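Local structure of cyclic dimeric GMP binding protein (Pseudomonas fluorescens, 3PJV) at residues H20-D23 against A24-L28; M41-L44 against L45-I49; L99-G103 against W104-A108. The protein probably binds cyclic di-GMP inside the cell and, through this periplasmic domain, relays that signal to control proteolysis in the periplasm. All coordinates share one frame; numbering follows the deposited sequence. Where two conformers were deposited one is given.

Contact 1 of 3, residues H20-D23 against A24-L28; sequences HAQD and AATAL
Gln22 folds its amide over the next helical turn onto Thr26: in one of two deposited conformers, NE2 donates to Thr26 OG1 at 2.9 Å. The N-H points somewhat off the hydroxyl oxygen (148°), which lies only 14° out of the amide plane. The side chain gets there by leaving the backbone with CG anti to N and then bending at chi2 (57°), which swings the amide forward along the helix. Thr26 OG1 lies beside its own backbone N, which turns it back toward the preceding turn, where the amide of Gln22 arrives. A water 2.8 Å from Thr26 OG1 also makes a weak 3.3 Å bond to Asp23 OD1, a looser link on this side of the turn.

Beneath these polar groups the spacing is that of a regular alpha helix. Thr26 N donates to Gln22 O at 2.9 Å, and Ala27 N to Asp23 O at the same length. The small side chains stay close to the backbone: Ala24 CB lies 3.6 Å from His20 O.

This turn belongs to helix 6-32, with Ala24 and Leu28 packing on strand 55-62 of the same chain. The second subunit meets the helix as well: its Ser114 bonds His20 ND1, and Gln22 NE2 reaches Asp97 O on strand 96-102 of that subunit.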
# COMPACT_ATOMS: atom_id res chain seq x y z
N HIS A 20 6.23 6.64 -4.03
CA HIS A 20 4.96 6.22 -3.43
C HIS A 20 4.20 7.45 -2.91
O HIS A 20 3.00 7.62 -3.17
CB HIS A 20 5.23 5.20 -2.32
CG HIS A 20 4.00 4.63 -1.70
ND1 HIS A 20 3.38 5.21 -0.61
CD2 HIS A 20 3.28 3.52 -1.99
CE1 HIS A 20 2.34 4.48 -0.26
NE2 HIS A 20 2.25 3.45 -1.09
N ALA A 21 4.91 8.32 -2.19
CA ALA A 21 4.31 9.52 -1.62
C ALA A 21 3.90 10.52 -2.71
O ALA A 21 2.81 11.10 -2.66
CB ALA A 21 5.26 10.17 -0.62
N GLN A 22 4.77 10.70 -3.69
CA GLN A 22 4.46 11.62 -4.78
C GLN A 22 3.25 11.16 -5.58
O GLN A 22 2.38 11.97 -5.93
CB GLN A 22 5.66 11.76 -5.73
CG GLN A 22 5.37 12.73 -6.85
CD GLN A 22 5.00 14.10 -6.33
OE1 GLN A 22 5.82 14.79 -5.74
NE2 GLN A 22 3.75 14.49 -6.51
N ASP A 23 3.18 9.86 -5.87
CA ASP A 23 2.05 9.33 -6.62
C ASP A 23 0.74 9.55 -5.89
O ASP A 23 -0.27 9.88 -6.51
CB ASP A 23 2.25 7.85 -6.94
CG ASP A 23 3.33 7.61 -7.99
OD1 ASP A 23 3.82 8.61 -8.57
OD2 ASP A 23 3.69 6.44 -8.23
N ALA A 24 0.75 9.37 -4.57
CA ALA A 24 -0.45 9.57 -3.76
C ALA A 24 -0.88 11.04 -3.78
O ALA A 24 -2.07 11.34 -3.85
CB ALA A 24 -0.22 9.10 -2.32
N ALA A 25 0.09 11.95 -3.68
CA ALA A 25 -0.22 13.38 -3.66
C ALA A 25 -0.81 13.78 -5.00
O ALA A 25 -1.79 14.52 -5.07
CB ALA A 25 1.04 14.20 -3.37
N THR A 26 -0.20 13.29 -6.07
CA THR A 26 -0.65 13.63 -7.42
C THR A 26 -2.06 13.09 -7.65
O THR A 26 -2.92 13.81 -8.16
CB THR A 26 0.33 13.07 -8.47
OG1 THR A 26 1.60 13.71 -8.31
CG2 THR A 26 -0.20 13.28 -9.90
N ALA A 27 -2.29 11.85 -7.24
CA ALA A 27 -3.62 11.25 -7.41
C ALA A 27 -4.67 11.99 -6.58
O ALA A 27 -5.80 12.20 -7.04
CB ALA A 27 -3.59 9.77 -7.04
N LEU A 28 -4.30 12.37 -5.36
CA LEU A 28 -5.25 13.01 -4.46
C LEU A 28 -5.58 14.42 -4.96
O LEU A 28 -6.74 14.83 -4.98
CB LEU A 28 -4.72 13.02 -3.02
CG LEU A 28 -5.57 13.64 -1.90
CD1 LEU A 28 -7.00 13.14 -1.95
CD2 LEU A 28 -4.95 13.37 -0.51
O HOH W 1 3.42 11.83 -9.39

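Contact 2 of 3, residues M41-L44 against L45-I49; sequences MVEL and LVSSI
Met41, present as selenomethionine, starts this helical segment by laying its CG methylene against Leu45 CD1 at 3.8 Å. The two side chains cross at a slant, and the touching is done by the near part of the Met41 chain: with CG anti to the backbone N, the chain bends at chi2 (68°) and carries the selenium beyond the contact. Leu45 answers with CG turned back beside its own N (chi1 -74°), which sets that carbon 3.3 Å from Met41 O, the same oxygen that accepts from Leu45 N at 2.9 Å. Carbonyl and branch are therefore closely packed.

Val42 follows on another side of the helix. Its CG1 faces Val46 CG2 at 4.5 Å, a loose apolar approach, whereas CG2 of Val46 comes within 3.3 Å of Val42 O.

Glu43 gives its carbonyl oxygen to Ser47 N at 2.9 Å. Ser47 OG also stands 3.1 Å from Glu43 O, brought back toward the preceding turn because it lies beside its own backbone N. The Glu43 carboxylate instead forms a salt bridge with Arg72, whose NH2 also bonds Ser47 OG weakly.

Leu44 contributes mainly through its backbone, its O accepting from Ser48 N at 3.0 Å to continue the alpha-helical ladder.

The segment occupies most of helix 39-50, which packs against two elements of its own chain: Val42 and Leu45 pack on Leu32 at the end of helix 6-32, while Val46 and Ile49 lie against strand 55-62.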
# COMPACT_ATOMS: atom_id res chain seq x y z
N MSE A 41 -16.74 16.57 0.99
CA MSE A 41 -16.15 15.69 -0.01
C MSE A 41 -14.63 15.72 0.11
O MSE A 41 -13.96 14.70 -0.10
CB MSE A 41 -16.56 16.10 -1.42
CG MSE A 41 -16.11 15.11 -2.49
SE MSE A 41 -17.09 13.42 -2.26
CE MSE A 41 -18.79 14.23 -1.97
N VAL A 42 -14.08 16.88 0.41
CA VAL A 42 -12.63 16.99 0.54
C VAL A 42 -12.17 16.09 1.68
O VAL A 42 -11.24 15.29 1.53
CB VAL A 42 -12.18 18.43 0.80
CG1 VAL A 42 -10.72 18.45 1.23
CG2 VAL A 42 -12.40 19.28 -0.45
N GLU A 43 -12.85 16.18 2.81
CA GLU A 43 -12.51 15.33 3.94
C GLU A 43 -12.69 13.85 3.60
O GLU A 43 -11.86 13.02 3.97
CB GLU A 43 -13.32 15.71 5.19
CG GLU A 43 -12.87 14.95 6.43
CD GLU A 43 -13.44 15.52 7.71
OE1 GLU A 43 -13.13 14.99 8.80
OE2 GLU A 43 -14.21 16.51 7.63
N LEU A 44 -13.77 13.52 2.89
CA LEU A 44 -14.02 12.14 2.50
C LEU A 44 -12.91 11.57 1.63
O LEU A 44 -12.45 10.45 1.83
CB LEU A 44 -15.35 12.01 1.75
CG LEU A 44 -16.56 11.63 2.58
CD1 LEU A 44 -17.60 10.97 1.68
CD2 LEU A 44 -16.15 10.69 3.69
N LEU A 45 -12.50 12.36 0.64
CA LEU A 45 -11.48 11.93 -0.30
C LEU A 45 -10.12 11.76 0.35
O LEU A 45 -9.37 10.85 0.02
CB LEU A 45 -11.39 12.91 -1.47
CG LEU A 45 -12.58 12.79 -2.43
CD1 LEU A 45 -12.59 13.94 -3.42
CD2 LEU A 45 -12.54 11.44 -3.15
N VAL A 46 -9.80 12.64 1.30
CA VAL A 46 -8.54 12.50 2.02
C VAL A 46 -8.58 11.29 2.96
O VAL A 46 -7.61 10.53 3.04
CB VAL A 46 -8.20 13.77 2.82
CG1 VAL A 46 -6.95 13.54 3.68
CG2 VAL A 46 -7.99 14.96 1.88
N SER A 47 -9.69 11.11 3.66
CA SER A 47 -9.84 9.96 4.57
C SER A 47 -9.72 8.64 3.83
O SER A 47 -9.09 7.70 4.33
CB SER A 47 -11.19 10.02 5.30
OG SER A 47 -11.17 11.02 6.28
N SER A 48 -10.33 8.57 2.66
CA SER A 48 -10.28 7.38 1.81
C SER A 48 -8.84 6.90 1.67
O SER A 48 -8.52 5.76 2.01
CB SER A 48 -10.88 7.70 0.44
OG SER A 48 -10.80 6.60 -0.45
N ILE A 49 -7.98 7.78 1.17
CA ILE A 49 -6.57 7.46 0.97
C ILE A 49 -5.83 7.18 2.28
O ILE A 49 -5.03 6.25 2.36
CB ILE A 49 -5.87 8.59 0.18
CG1 ILE A 49 -6.63 8.86 -1.12
CG2 ILE A 49 -4.40 8.26 -0.09
CD1 ILE A 49 -6.80 7.63 -1.99

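Contact 3 of 3, residues L99-G103 against W104-A108; sequences LVSRG and WEQAA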
# COMPACT_ATOMS: atom_id res chain seq x y z
N LEU A 99 -10.59 -13.01 -13.24
CA LEU A 99 -10.37 -13.99 -14.28
C LEU A 99 -9.71 -13.38 -15.50
O LEU A 99 -9.98 -12.24 -15.86
CB LEU A 99 -11.70 -14.62 -14.70
CG LEU A 99 -12.42 -15.42 -13.61
CD1 LEU A 99 -13.64 -16.13 -14.17
CD2 LEU A 99 -11.47 -16.42 -12.97
N VAL A 100 -8.82 -14.15 -16.12
CA VAL A 100 -8.24 -13.80 -17.41
C VAL A 100 -8.84 -14.73 -18.45
O VAL A 100 -8.82 -15.95 -18.28
CB VAL A 100 -6.71 -14.00 -17.42
CG1 VAL A 100 -6.13 -13.60 -18.77
CG2 VAL A 100 -6.04 -13.23 -16.27
N SER A 101 -9.36 -14.16 -19.53
CA SER A 101 -9.93 -14.95 -20.60
C SER A 101 -8.96 -15.08 -21.76
O SER A 101 -8.15 -14.19 -22.00
CB SER A 101 -11.24 -14.33 -21.08
OG SER A 101 -12.27 -14.56 -20.13
N ARG A 102 -9.03 -16.22 -22.44
CA ARG A 102 -8.31 -16.44 -23.68
C ARG A 102 -9.37 -16.72 -24.73
O ARG A 102 -9.94 -17.81 -24.78
CB ARG A 102 -7.36 -17.63 -23.57
CG ARG A 102 -6.45 -17.83 -24.78
CD ARG A 102 -5.80 -19.21 -24.79
NE ARG A 102 -4.98 -19.47 -23.61
CZ ARG A 102 -5.28 -20.36 -22.66
NH1 ARG A 102 -4.47 -20.52 -21.62
NH2 ARG A 102 -6.39 -21.08 -22.74
N GLY A 103 -9.66 -15.72 -25.55
CA GLY A 103 -10.79 -15.81 -26.46
C GLY A 103 -12.06 -15.75 -25.64
O GLY A 103 -12.32 -14.76 -24.95
N TRP A 104 -12.85 -16.81 -25.70
CA TRP A 104 -14.10 -16.88 -24.96
C TRP A 104 -14.01 -17.80 -23.75
O TRP A 104 -14.97 -17.94 -23.01
CB TRP A 104 -15.23 -17.34 -25.87
CG TRP A 104 -15.71 -16.24 -26.80
CD1 TRP A 104 -15.57 -14.89 -26.61
CD2 TRP A 104 -16.40 -16.39 -28.05
NE1 TRP A 104 -16.13 -14.20 -27.66
CE2 TRP A 104 -16.64 -15.09 -28.56
CE3 TRP A 104 -16.83 -17.50 -28.80
CZ2 TRP A 104 -17.30 -14.88 -29.77
CZ3 TRP A 104 -17.48 -17.28 -30.00
CH2 TRP A 104 -17.71 -15.98 -30.47
N GLU A 105 -12.86 -18.43 -23.56
CA GLU A 105 -12.73 -19.35 -22.44
C GLU A 105 -11.94 -18.71 -21.30
O GLU A 105 -10.96 -18.01 -21.54
CB GLU A 105 -12.04 -20.65 -22.87
CG GLU A 105 -11.89 -21.64 -21.72
CD GLU A 105 -11.26 -22.95 -22.14
OE1 GLU A 105 -10.66 -23.02 -23.24
OE2 GLU A 105 -11.37 -23.91 -21.35
N GLN A 106 -12.37 -18.95 -20.07
CA GLN A 106 -11.62 -18.46 -18.91
C GLN A 106 -10.33 -19.27 -18.80
O GLN A 106 -10.38 -20.49 -18.71
CB GLN A 106 -12.45 -18.55 -17.63
CG GLN A 106 -13.84 -17.90 -17.71
CD GLN A 106 -13.85 -16.55 -18.43
OE1 GLN A 106 -14.38 -16.43 -19.54
NE2 GLN A 106 -13.27 -15.53 -17.79
N ALA A 107 -9.19 -18.59 -18.83
CA ALA A 107 -7.89 -19.24 -18.98
C ALA A 107 -7.08 -19.29 -17.68
O ALA A 107 -6.33 -20.23 -17.43
CB ALA A 107 -7.08 -18.54 -20.08
N ALA A 108 -7.23 -18.27 -16.85
CA ALA A 108 -6.47 -18.22 -15.60
C ALA A 108 -7.17 -17.35 -14.57
O ALA A 108 -7.98 -16.49 -14.92
CB ALA A 108 -5.06 -17.69 -15.87
O HOH W 2 -5.12 -21.87 -19.27
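A beta hairpin with a two-residue loop, closed by a type II' turn from Arg102 to Glu105 and interrupted by a classic beta bulge, brings these residues together. At the turn, Arg102 N donates to Glu105 O at 2.8 Å; the return bond from Glu105 N comes from above the carbonyl plane of Arg102. Gly103 fills the first corner with positive phi (70°), as usual for this turn. Further down, Ala107 and Ala108 both face Val100, whose O accepts from Ala107 N at 2.7 Å and from Ala108 N at 3.2 Å. This double acceptance is the mark of the bulge.

Arg102 bends at chi3 (-59°) and folds its guanidinium back over Ala107, so that Ala107 CB lies 3.5 Å above the guanidinium plane, offset toward the rim. A water in that plane accepts a hydrogen bond from Arg102 NH1 and donates one to Ala107 O, which, with the salt bridge at NE, probably limits the rotation of the group.

Elsewhere, Gln106 bends at chi2 (-42°) and carries its amide to Ser101, where Ser101 OG makes a weak hydrogen bond to OE1 at 2.9 Å. Gln106 NE2 lies 3.6 Å from Leu99 CB, the Leu99 and Gln106 chains crossing at about a right angle. A leucine in place of Gln106 would probably leave the Ser101 hydroxyl without this carbonyl acceptor and free to turn.

Strands 96-102 and 105-114 form this hairpin, and the second subunit lies along it: its Asp37 and Lys64 make salt bridges with Arg102 NE and Glu105 OE2, and its Val60, on strand 55-62, packs on Ala108.

Contacts 1 and 2 lie on successive helices, 6-32 and 39-50, with centres 14 Å apart, and they touch: Leu28 CD1 comes within 3.8 Å of Leu45 O, and Leu28 CD2 within 4.2 Å of Val46 CG2. Leu28 thus joins the two helices, and both contacts also pack on strand 55-62. Contact 3 stands apart, its centre about 33 Å from that of contact 1 and 36 Å from that of contact 2, with nearest atoms about 23 Å away in each case. Contacts 1 and 3 both meet the second subunit, contact 1 near the start of that subunit's strand 96-102, whereas contact 2 touches no other chain of the assembly.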